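Local structure of aminotransferase (Psychrobacter arcticus 273-4, 3IF2) at residues 35-40 and 424-429; 83-88 and 308-313; 102-107 and 262-267; 389-394 and 430-435. The protein binds pyridoxal 5'-phosphate and probably transfers amino groups between amino acids and keto acids, perhaps as a valine-pyruvate transaminase. One frame throughout, in Å; residues are numbered along the deposited sequence. Where two conformers were deposited one is given.

Interaction 1. Residues 35-40 and 424-429; sequences NMLGGG and QTLIDG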
# COMPACT_ATOMS: atom_id res chain seq x y z
N ASN A 35 -30.01 1.90 -7.14
CA ASN A 35 -30.07 2.94 -6.12
C ASN A 35 -28.95 2.53 -5.17
O ASN A 35 -29.15 1.70 -4.30
CB ASN A 35 -31.43 2.98 -5.40
CG ASN A 35 -32.60 3.25 -6.33
OD1 ASN A 35 -32.46 3.89 -7.37
ND2 ASN A 35 -33.78 2.77 -5.95
N MSE A 36 -27.76 3.09 -5.37
CA MSE A 36 -26.56 2.71 -4.61
C MSE A 36 -26.42 3.49 -3.29
O MSE A 36 -25.88 4.59 -3.27
CB MSE A 36 -25.31 2.85 -5.52
CG MSE A 36 -23.92 2.57 -4.86
SE MSE A 36 -23.85 0.90 -3.84
CE MSE A 36 -21.94 0.95 -3.43
N LEU A 37 -26.95 2.92 -2.21
CA LEU A 37 -26.85 3.48 -0.84
C LEU A 37 -25.94 2.65 0.08
O LEU A 37 -25.90 2.91 1.28
CB LEU A 37 -28.26 3.58 -0.21
CG LEU A 37 -29.28 4.44 -0.95
CD1 LEU A 37 -30.64 4.37 -0.24
CD2 LEU A 37 -28.77 5.88 -1.07
N GLY A 38 -25.21 1.69 -0.48
CA GLY A 38 -24.30 0.79 0.27
C GLY A 38 -22.80 1.10 0.31
O GLY A 38 -22.05 0.47 1.08
N GLY A 39 -22.35 2.05 -0.51
CA GLY A 39 -20.92 2.39 -0.58
C GLY A 39 -20.42 3.27 0.55
O GLY A 39 -21.22 3.76 1.37
N GLY A 40 -19.10 3.45 0.59
CA GLY A 40 -18.38 4.30 1.53
C GLY A 40 -17.61 5.43 0.85
O GLY A 40 -16.79 6.10 1.51
N GLN A 424 -31.65 12.33 -5.69
CA GLN A 424 -32.59 11.43 -6.37
C GLN A 424 -32.39 9.95 -5.97
O GLN A 424 -33.38 9.21 -5.90
CB GLN A 424 -32.58 11.62 -7.90
CG GLN A 424 -33.78 10.97 -8.65
CD GLN A 424 -35.18 11.46 -8.16
OE1 GLN A 424 -35.36 12.62 -7.79
NE2 GLN A 424 -36.16 10.55 -8.16
N THR A 425 -31.15 9.54 -5.70
CA THR A 425 -30.87 8.17 -5.25
C THR A 425 -31.50 7.96 -3.85
O THR A 425 -32.12 6.93 -3.63
CB THR A 425 -29.34 7.83 -5.26
OG1 THR A 425 -28.81 8.03 -6.57
CG2 THR A 425 -29.10 6.39 -4.84
N LEU A 426 -31.36 8.93 -2.95
CA LEU A 426 -31.96 8.86 -1.60
C LEU A 426 -33.49 8.82 -1.62
O LEU A 426 -34.08 8.09 -0.82
CB LEU A 426 -31.46 10.00 -0.69
CG LEU A 426 -30.04 9.95 -0.10
CD1 LEU A 426 -29.61 11.36 0.34
CD2 LEU A 426 -29.91 8.93 1.05
N ILE A 427 -34.12 9.59 -2.52
CA ILE A 427 -35.59 9.61 -2.64
C ILE A 427 -36.13 8.24 -3.13
O ILE A 427 -37.05 7.67 -2.52
CB ILE A 427 -36.10 10.75 -3.63
CG1 ILE A 427 -35.75 12.16 -3.13
CG2 ILE A 427 -37.62 10.67 -3.86
CD1 ILE A 427 -35.98 13.26 -4.19
N ASP A 428 -35.55 7.76 -4.23
CA ASP A 428 -35.91 6.47 -4.84
C ASP A 428 -35.66 5.28 -3.91
O ASP A 428 -36.52 4.41 -3.75
CB ASP A 428 -35.13 6.25 -6.16
CG ASP A 428 -35.48 7.25 -7.26
OD1 ASP A 428 -36.41 8.08 -7.11
OD2 ASP A 428 -34.80 7.19 -8.30
N GLY A 429 -34.46 5.25 -3.32
CA GLY A 429 -34.02 4.19 -2.41
C GLY A 429 -34.87 4.08 -1.17
O GLY A 429 -35.33 2.99 -0.84
O HOH W 1 -27.17 5.13 -7.24

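Interaction 2. Residues 83-88 and 308-313; sequences QGDSAF and PTRFGA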
# COMPACT_ATOMS: atom_id res chain seq x y z
N GLN A 83 9.00 6.62 5.93
CA GLN A 83 8.11 7.27 6.90
C GLN A 83 7.02 8.13 6.21
O GLN A 83 5.95 8.30 6.77
CB GLN A 83 8.94 8.11 7.87
CG GLN A 83 8.13 8.79 9.00
CD GLN A 83 9.01 9.50 10.00
OE1 GLN A 83 10.17 9.14 10.19
NE2 GLN A 83 8.45 10.50 10.67
N GLY A 84 7.32 8.68 5.03
CA GLY A 84 6.38 9.45 4.23
C GLY A 84 6.92 10.80 3.76
O GLY A 84 7.88 11.31 4.30
N ASP A 85 6.26 11.37 2.75
CA ASP A 85 6.62 12.69 2.18
C ASP A 85 7.05 13.70 3.26
O ASP A 85 6.23 14.11 4.07
CB ASP A 85 5.41 13.23 1.39
CG ASP A 85 5.71 14.50 0.63
OD1 ASP A 85 5.72 15.60 1.23
OD2 ASP A 85 5.89 14.38 -0.60
N SER A 86 8.35 14.04 3.29
CA SER A 86 8.92 14.98 4.30
C SER A 86 8.18 16.32 4.42
O SER A 86 7.85 16.71 5.54
CB SER A 86 10.38 15.31 3.97
OG SER A 86 11.15 14.13 3.87
N ALA A 87 7.94 16.99 3.29
CA ALA A 87 7.30 18.31 3.26
C ALA A 87 5.90 18.27 3.89
O ALA A 87 5.55 19.15 4.69
CB ALA A 87 7.25 18.89 1.81
N PHE A 88 5.13 17.24 3.55
CA PHE A 88 3.78 17.04 4.11
C PHE A 88 3.81 16.80 5.64
O PHE A 88 3.00 17.39 6.37
CB PHE A 88 3.04 15.90 3.38
CG PHE A 88 1.58 15.75 3.73
CD1 PHE A 88 0.71 16.86 3.73
CD2 PHE A 88 1.04 14.49 3.97
CE1 PHE A 88 -0.64 16.72 3.99
CE2 PHE A 88 -0.31 14.33 4.23
CZ PHE A 88 -1.17 15.44 4.25
N PRO A 308 5.46 5.05 1.07
CA PRO A 308 4.06 5.23 0.77
C PRO A 308 3.88 6.20 -0.40
O PRO A 308 4.81 6.87 -0.85
CB PRO A 308 3.48 5.78 2.08
CG PRO A 308 4.63 6.28 2.88
CD PRO A 308 5.90 5.91 2.18
N THR A 309 2.64 6.26 -0.84
CA THR A 309 2.22 7.13 -1.95
C THR A 309 2.41 8.59 -1.57
O THR A 309 2.42 8.91 -0.38
CB THR A 309 0.78 6.81 -2.34
OG1 THR A 309 0.57 7.27 -3.66
CG2 THR A 309 -0.21 7.41 -1.40
N ARG A 310 2.62 9.46 -2.55
CA ARG A 310 2.81 10.87 -2.21
C ARG A 310 1.99 11.92 -2.92
O ARG A 310 2.05 13.09 -2.53
CB ARG A 310 4.30 11.22 -2.20
CG ARG A 310 5.02 11.12 -3.49
CD ARG A 310 6.54 11.18 -3.30
NE ARG A 310 6.98 12.42 -2.66
CZ ARG A 310 8.23 12.89 -2.61
NH1 ARG A 310 9.24 12.28 -3.23
NH2 ARG A 310 8.47 14.03 -1.96
N PHE A 311 1.14 11.54 -3.87
CA PHE A 311 0.43 12.56 -4.58
C PHE A 311 -0.68 13.22 -3.78
O PHE A 311 -0.99 14.41 -4.00
CB PHE A 311 0.01 12.16 -6.00
CG PHE A 311 0.13 13.32 -6.93
CD1 PHE A 311 1.39 13.65 -7.47
CD2 PHE A 311 -0.93 14.20 -7.10
CE1 PHE A 311 1.57 14.80 -8.26
CE2 PHE A 311 -0.78 15.36 -7.90
CZ PHE A 311 0.47 15.66 -8.47
N GLY A 312 -1.27 12.47 -2.85
CA GLY A 312 -2.24 13.01 -1.92
C GLY A 312 -1.55 14.07 -1.06
O GLY A 312 -2.08 15.18 -0.88
N ALA A 313 -0.37 13.72 -0.55
CA ALA A 313 0.50 14.63 0.20
C ALA A 313 0.80 15.90 -0.60
O ALA A 313 0.74 16.99 -0.06
CB ALA A 313 1.83 13.92 0.56
O HOH W 2 4.95 9.56 1.03

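Interaction 3. Residues 102-107 and 262-267; sequences WNLTSE and LNWDNN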
# COMPACT_ATOMS: atom_id res chain seq x y z
N TRP A 102 0.52 20.27 20.98
CA TRP A 102 0.98 18.94 21.40
C TRP A 102 2.51 18.79 21.43
O TRP A 102 3.00 17.76 21.89
CB TRP A 102 0.38 17.82 20.52
CG TRP A 102 -1.13 17.73 20.54
CD1 TRP A 102 -1.95 18.05 21.56
CD2 TRP A 102 -1.97 17.18 19.51
NE1 TRP A 102 -3.25 17.78 21.24
CE2 TRP A 102 -3.29 17.25 19.98
CE3 TRP A 102 -1.73 16.65 18.23
CZ2 TRP A 102 -4.39 16.81 19.23
CZ3 TRP A 102 -2.82 16.21 17.47
CH2 TRP A 102 -4.14 16.30 17.98
N ASN A 103 3.24 19.82 20.96
CA ASN A 103 4.70 19.84 20.90
C ASN A 103 5.27 18.67 20.06
O ASN A 103 6.28 18.05 20.41
CB ASN A 103 5.31 19.92 22.31
CG ASN A 103 6.71 20.49 22.31
OD1 ASN A 103 7.12 21.16 21.36
ND2 ASN A 103 7.45 20.25 23.39
N LEU A 104 4.60 18.39 18.94
CA LEU A 104 5.04 17.32 18.05
C LEU A 104 6.29 17.74 17.29
O LEU A 104 6.56 18.94 17.14
CB LEU A 104 3.98 16.96 17.01
CG LEU A 104 2.59 16.43 17.36
CD1 LEU A 104 1.87 16.07 16.07
CD2 LEU A 104 2.67 15.23 18.31
N THR A 105 7.06 16.74 16.87
CA THR A 105 8.20 16.91 15.95
C THR A 105 7.90 15.95 14.79
O THR A 105 6.86 15.28 14.79
CB THR A 105 9.58 16.64 16.60
OG1 THR A 105 9.79 15.24 16.80
CG2 THR A 105 9.73 17.41 17.92
N SER A 106 8.77 15.91 13.79
CA SER A 106 8.57 15.01 12.64
C SER A 106 8.61 13.53 13.06
O SER A 106 8.02 12.70 12.38
CB SER A 106 9.56 15.29 11.52
OG SER A 106 10.87 15.04 11.93
N GLU A 107 9.27 13.22 14.18
CA GLU A 107 9.33 11.84 14.70
C GLU A 107 7.97 11.22 15.07
O GLU A 107 7.86 10.00 15.10
CB GLU A 107 10.27 11.75 15.90
CG GLU A 107 11.74 12.01 15.59
CD GLU A 107 12.62 12.02 16.86
OE1 GLU A 107 12.55 11.08 17.69
OE2 GLU A 107 13.40 12.98 17.02
N LEU A 262 -10.45 16.99 20.24
CA LEU A 262 -9.42 16.12 19.70
C LEU A 262 -8.26 16.26 20.67
O LEU A 262 -7.68 17.35 20.80
CB LEU A 262 -8.99 16.54 18.29
CG LEU A 262 -7.99 15.61 17.57
CD1 LEU A 262 -8.63 14.26 17.26
CD2 LEU A 262 -7.47 16.27 16.28
N ASN A 263 -7.95 15.17 21.38
CA ASN A 263 -6.84 15.11 22.34
C ASN A 263 -5.78 14.09 21.92
O ASN A 263 -6.06 13.15 21.16
CB ASN A 263 -7.34 14.79 23.74
CG ASN A 263 -8.06 15.96 24.41
OD1 ASN A 263 -9.20 15.82 24.85
ND2 ASN A 263 -7.41 17.12 24.48
N TRP A 264 -4.57 14.29 22.44
CA TRP A 264 -3.43 13.44 22.19
C TRP A 264 -2.38 13.51 23.31
O TRP A 264 -2.26 14.51 24.03
CB TRP A 264 -2.77 13.85 20.86
CG TRP A 264 -1.63 12.95 20.44
CD1 TRP A 264 -1.70 11.78 19.76
CD2 TRP A 264 -0.25 13.14 20.76
NE1 TRP A 264 -0.45 11.25 19.60
CE2 TRP A 264 0.46 12.06 20.21
CE3 TRP A 264 0.45 14.12 21.46
CZ2 TRP A 264 1.84 11.94 20.34
CZ3 TRP A 264 1.83 14.00 21.58
CH2 TRP A 264 2.51 12.92 21.02
N ASP A 265 -1.66 12.39 23.45
CA ASP A 265 -0.49 12.24 24.32
C ASP A 265 0.34 11.05 23.79
O ASP A 265 -0.09 10.41 22.81
CB ASP A 265 -0.86 12.14 25.81
CG ASP A 265 -1.63 10.85 26.17
OD1 ASP A 265 -1.63 9.84 25.41
OD2 ASP A 265 -2.22 10.87 27.27
N ASN A 266 1.46 10.72 24.43
CA ASN A 266 2.32 9.61 23.95
C ASN A 266 1.72 8.19 24.03
O ASN A 266 2.28 7.29 23.43
CB ASN A 266 3.72 9.65 24.57
CG ASN A 266 4.48 10.89 24.13
OD1 ASN A 266 4.32 11.96 24.72
ND2 ASN A 266 5.31 10.77 23.10
N ASN A 267 0.61 8.01 24.74
CA ASN A 267 -0.08 6.73 24.76
C ASN A 267 -1.31 6.73 23.80
O ASN A 267 -2.16 5.83 23.88
CB ASN A 267 -0.47 6.36 26.21
CG ASN A 267 -0.59 4.87 26.41
OD1 ASN A 267 0.30 4.11 26.03
ND2 ASN A 267 -1.70 4.43 26.99
O HOH W 3 -5.71 18.61 22.44

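Interaction 4. Residues 389-394 and 430-435; sequences KGTLIV and IKVIGE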
# COMPACT_ATOMS: atom_id res chain seq x y z
N LYS A 389 -34.68 -5.78 -5.96
CA LYS A 389 -35.50 -4.63 -6.40
C LYS A 389 -34.63 -3.37 -6.71
O LYS A 389 -35.13 -2.22 -6.69
CB LYS A 389 -36.61 -4.31 -5.38
CG LYS A 389 -37.53 -5.51 -5.08
CD LYS A 389 -38.70 -5.18 -4.13
CE LYS A 389 -39.94 -4.70 -4.88
NZ LYS A 389 -40.63 -5.78 -5.67
N GLY A 390 -33.35 -3.58 -7.00
CA GLY A 390 -32.43 -2.52 -7.38
C GLY A 390 -31.83 -1.57 -6.35
O GLY A 390 -31.03 -0.72 -6.74
N THR A 391 -32.19 -1.69 -5.07
CA THR A 391 -31.66 -0.81 -3.99
C THR A 391 -30.64 -1.55 -3.09
O THR A 391 -30.95 -2.61 -2.53
CB THR A 391 -32.81 -0.19 -3.17
OG1 THR A 391 -33.63 0.58 -4.04
CG2 THR A 391 -32.29 0.72 -2.07
N LEU A 392 -29.44 -0.98 -2.94
CA LEU A 392 -28.36 -1.60 -2.17
C LEU A 392 -28.04 -0.83 -0.90
O LEU A 392 -27.72 0.34 -0.98
CB LEU A 392 -27.10 -1.77 -3.02
CG LEU A 392 -27.09 -3.03 -3.92
CD1 LEU A 392 -28.17 -3.00 -4.99
CD2 LEU A 392 -25.71 -3.20 -4.56
N ILE A 393 -28.13 -1.50 0.24
CA ILE A 393 -27.75 -0.97 1.55
C ILE A 393 -26.78 -2.00 2.15
O ILE A 393 -26.43 -2.96 1.47
CB ILE A 393 -29.01 -0.66 2.43
CG1 ILE A 393 -29.94 -1.87 2.65
CG2 ILE A 393 -29.84 0.44 1.75
CD1 ILE A 393 -29.40 -2.97 3.53
N VAL A 394 -26.30 -1.81 3.38
CA VAL A 394 -25.42 -2.80 4.04
C VAL A 394 -26.13 -3.35 5.31
O VAL A 394 -26.59 -2.55 6.14
CB VAL A 394 -24.05 -2.21 4.39
CG1 VAL A 394 -23.09 -3.33 4.81
CG2 VAL A 394 -23.45 -1.50 3.17
N ILE A 430 -35.09 5.21 -0.50
CA ILE A 430 -35.92 5.26 0.71
C ILE A 430 -37.38 4.88 0.38
O ILE A 430 -38.03 4.21 1.19
CB ILE A 430 -35.81 6.61 1.44
CG1 ILE A 430 -34.41 6.75 2.03
CG2 ILE A 430 -36.82 6.72 2.59
CD1 ILE A 430 -34.13 8.13 2.54
N LYS A 431 -37.88 5.28 -0.80
CA LYS A 431 -39.24 4.89 -1.25
C LYS A 431 -39.39 3.35 -1.26
O LYS A 431 -40.35 2.83 -0.71
CB LYS A 431 -39.58 5.48 -2.64
CG LYS A 431 -41.03 5.27 -3.15
CD LYS A 431 -41.18 5.80 -4.59
CE LYS A 431 -42.59 5.70 -5.15
NZ LYS A 431 -43.10 4.29 -5.16
N VAL A 432 -38.41 2.66 -1.85
CA VAL A 432 -38.38 1.18 -1.94
C VAL A 432 -38.19 0.56 -0.55
O VAL A 432 -38.88 -0.40 -0.21
CB VAL A 432 -37.30 0.65 -2.94
CG1 VAL A 432 -37.32 -0.89 -3.02
CG2 VAL A 432 -37.51 1.24 -4.33
N ILE A 433 -37.26 1.10 0.24
CA ILE A 433 -37.05 0.67 1.64
C ILE A 433 -38.35 0.79 2.43
O ILE A 433 -38.69 -0.11 3.19
CB ILE A 433 -35.94 1.49 2.36
CG1 ILE A 433 -34.55 1.12 1.80
CG2 ILE A 433 -35.95 1.22 3.88
CD1 ILE A 433 -33.44 2.08 2.20
N GLY A 434 -39.09 1.88 2.23
CA GLY A 434 -40.35 2.08 2.90
C GLY A 434 -41.41 1.06 2.52
O GLY A 434 -42.07 0.49 3.39
N GLU A 435 -41.57 0.82 1.21
CA GLU A 435 -42.57 -0.11 0.70
C GLU A 435 -42.31 -1.53 1.20
O GLU A 435 -43.19 -2.13 1.81
CB GLU A 435 -42.67 -0.06 -0.83
CG GLU A 435 -43.40 1.21 -1.34
CD GLU A 435 -43.23 1.48 -2.84
OE1 GLU A 435 -42.12 1.25 -3.38
OE2 GLU A 435 -44.21 1.96 -3.47

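Interaction 1. Residues 35-40 and 424-429
N35 sets its amide across the side chain of D428 at about a right angle, the amide and carboxylate planes turned 51° from each other. The touch is with the methylene rather than the charged end: N35 ND2 lies 3.7 Å from D428 CB. With CG beside the backbone N (chi1 -60°), the amide reaches over the helix, and its ND2 donates to T391 OG1. With an alanine at N35, the T391 hydroxyl would probably lose its amide donor and a gap would open beside the D428 methylene. T425 turns its methyl to the strand; CG2 stands anti to its own N and rests 3.6 Å from the backbone N of M36, a selenomethionine. The hydroxyl branch faces a water that accepts from M36 N at 2.8 Å and makes a weak, long link to T425 OG1. L37 splits its two methyls over the helix. CD2 meets T425 CG2 at 3.8 Å and the tip of L426 at 3.9 Å from CD2 to CD2, the two leucines meeting obliquely. CD1 lies 4.0 Å from G429 CA, where a side chain on the helix would collide with it, so the missing CB makes room for the leucine. The contact thus lays N-terminal strand 35-36 against the start of the last long helix, 423-441, as in the small domain of fold type I aminotransferases. Strand 391-392 runs parallel to strand 35-36 and bonds to its backbone, while L426 also packs on Q340 of helix 324-351.

Interaction 2. Residues 83-88 and 308-313
D85 leaves its backbone toward A313, and its CB sits 3.7 Å from A313 CB. CG stands anti to the backbone N (chi1 -174°), which carries the carboxylate past this methyl and divides its two oxygens between a helix end and an arginine. OD1 turns back to accept from F88 N at 2.9 Å, nearly straight at 160°: the N-cap bond of helix 86-100. OD2 takes both near-side nitrogens of R310, NH2 at 2.9 Å and NE at 3.0 Å, in a side-on salt bridge. OD2 lies at the edge of the guanidinium, close to its plane, while the two nitrogens come to OD2 from the same face of the carboxylate, NH2 well above it. The helix end and the arginine together would be expected to stabilise the negative charge. R310 NH1 also bonds to N78 O, next to Y79, a pyridoxal phosphate-binding residue whose cofactor is not bound to this chain. This is the dimer side of the large domain: F311, next along, meets F311 of the second subunit with ring planes nearly parallel. Beyond the cap, F88 offers one ring face to A313, whose CA stands 3.9 Å from the centroid in a CH-pi contact while CB lies 3.5 Å from F88 CD2. At the backbone of D85, a water accepts from D85 N and donates to T309 O, and P308 CG presses on G84 CA at 3.9 Å.

Interaction 3. Residues 102-107 and 262-267
W264 drops its CB onto the six-membered ring of W102 like a plug, 3.6 Å from the centroid and only 13° off the ring normal. The indoles themselves are oblique, planes 38° apart; CG of W264 lies anti to its N (chi1 -176°), which swings the ring off the first tryptophan and out over L104. There L104 CD2 rises into the face of the W264 six-membered ring, 3.7 Å from its centroid, a second CH-pi contact. The other face of that ring is backed by the chain at N266. W102 in turn fills the hollow between L262 and W264: its CH2 corner butts against L262 CD2 at 3.7 Å, the two side chains crossing at about a right angle. The pieces belong to two loops that lead into strands 109-112 and 268-273 of the central mixed sheet of the large domain, the cofactor-binding domain of fold type I enzymes, and L270 of the latter strand touches W102, L262 and W264 alike. At the polar edge of W102 a water lies in the ring plane, accepting from NE1 at 2.9 Å and donating to L262 O at 2.9 Å, with a weak bond from N263 ND2. An alanine at W102 would remove the floor under W264 CB, and is likely to leave a gap beside L262 and that water without its indole donor. W264 NE1 makes a weak hydrogen bond to V288 O, and W102 is stacked on Y100 at the end of helix 86-100.

Interaction 4. Residues 389-394 and 430-435
T391 lays its OG1 against the branched end of V432, 3.8 Å from V432 CB and 3.9 Å from V432 CG2, with CG1 of the valine slightly farther off. The two side chains run alongside each other in opposing directions. This oxygen does not bond to the helix; its partner is N35 ND2 on the adjacent strand, so the valine covers the flank of a hydroxyl already engaged. V432 carries CG1 anti to its backbone N (chi1 -179°), and that methyl reaches the foot of K389, 4.2 Å from the lysine CB. The rest of the lysine turns away from the helix. The next residue, I433, brings the end of its side chain to the strand: CD1 comes 4.0 Å from I393 CG2, the isoleucines meeting at a slant, while I433 CG1 lies a loose 4.5 Å from T391 CG2. All the touches are apolar or shielding, with no hydrogen bond between 389-394 and 430-435. On the outer side of the helix K431 and E435, one turn apart, form a salt bridge whose hydrogen bond is weak. G390, with positive phi, is the C-prime residue of a Schellman motif that ends helix 379-388, where T391 N bonds L386 O; the chain then turns directly into strand 391-392. I393 packs as well on Y383 and L386 of that helix and on I415 of strand 414-418. A short strand leaving one helix and covered by the C-terminal helix belongs to the alpha/beta small domain of fold type I, PLP-dependent aminotransferases.

In the fold
From the N terminus, residues 35-40 open interaction 1, a loop that closes only at 424-429 near the C terminus. Within that span, 83-88 opens interaction 2 and 102-107 opens interaction 3; 262-267 closes interaction 3 first and 308-313 then closes interaction 2, one loop inside the other. A weak hydrogen bond from Q83 to S106 joins these two on the large domain, where both also come near the second subunit. Interaction 4 opens at 389-394 and closes at 430-435, crossing interaction 1. Those two share helix 423-441 and the paired strands 35-36 and 391-392, with centres about 8 Å apart, against about 34 Å between interactions 1 and 2.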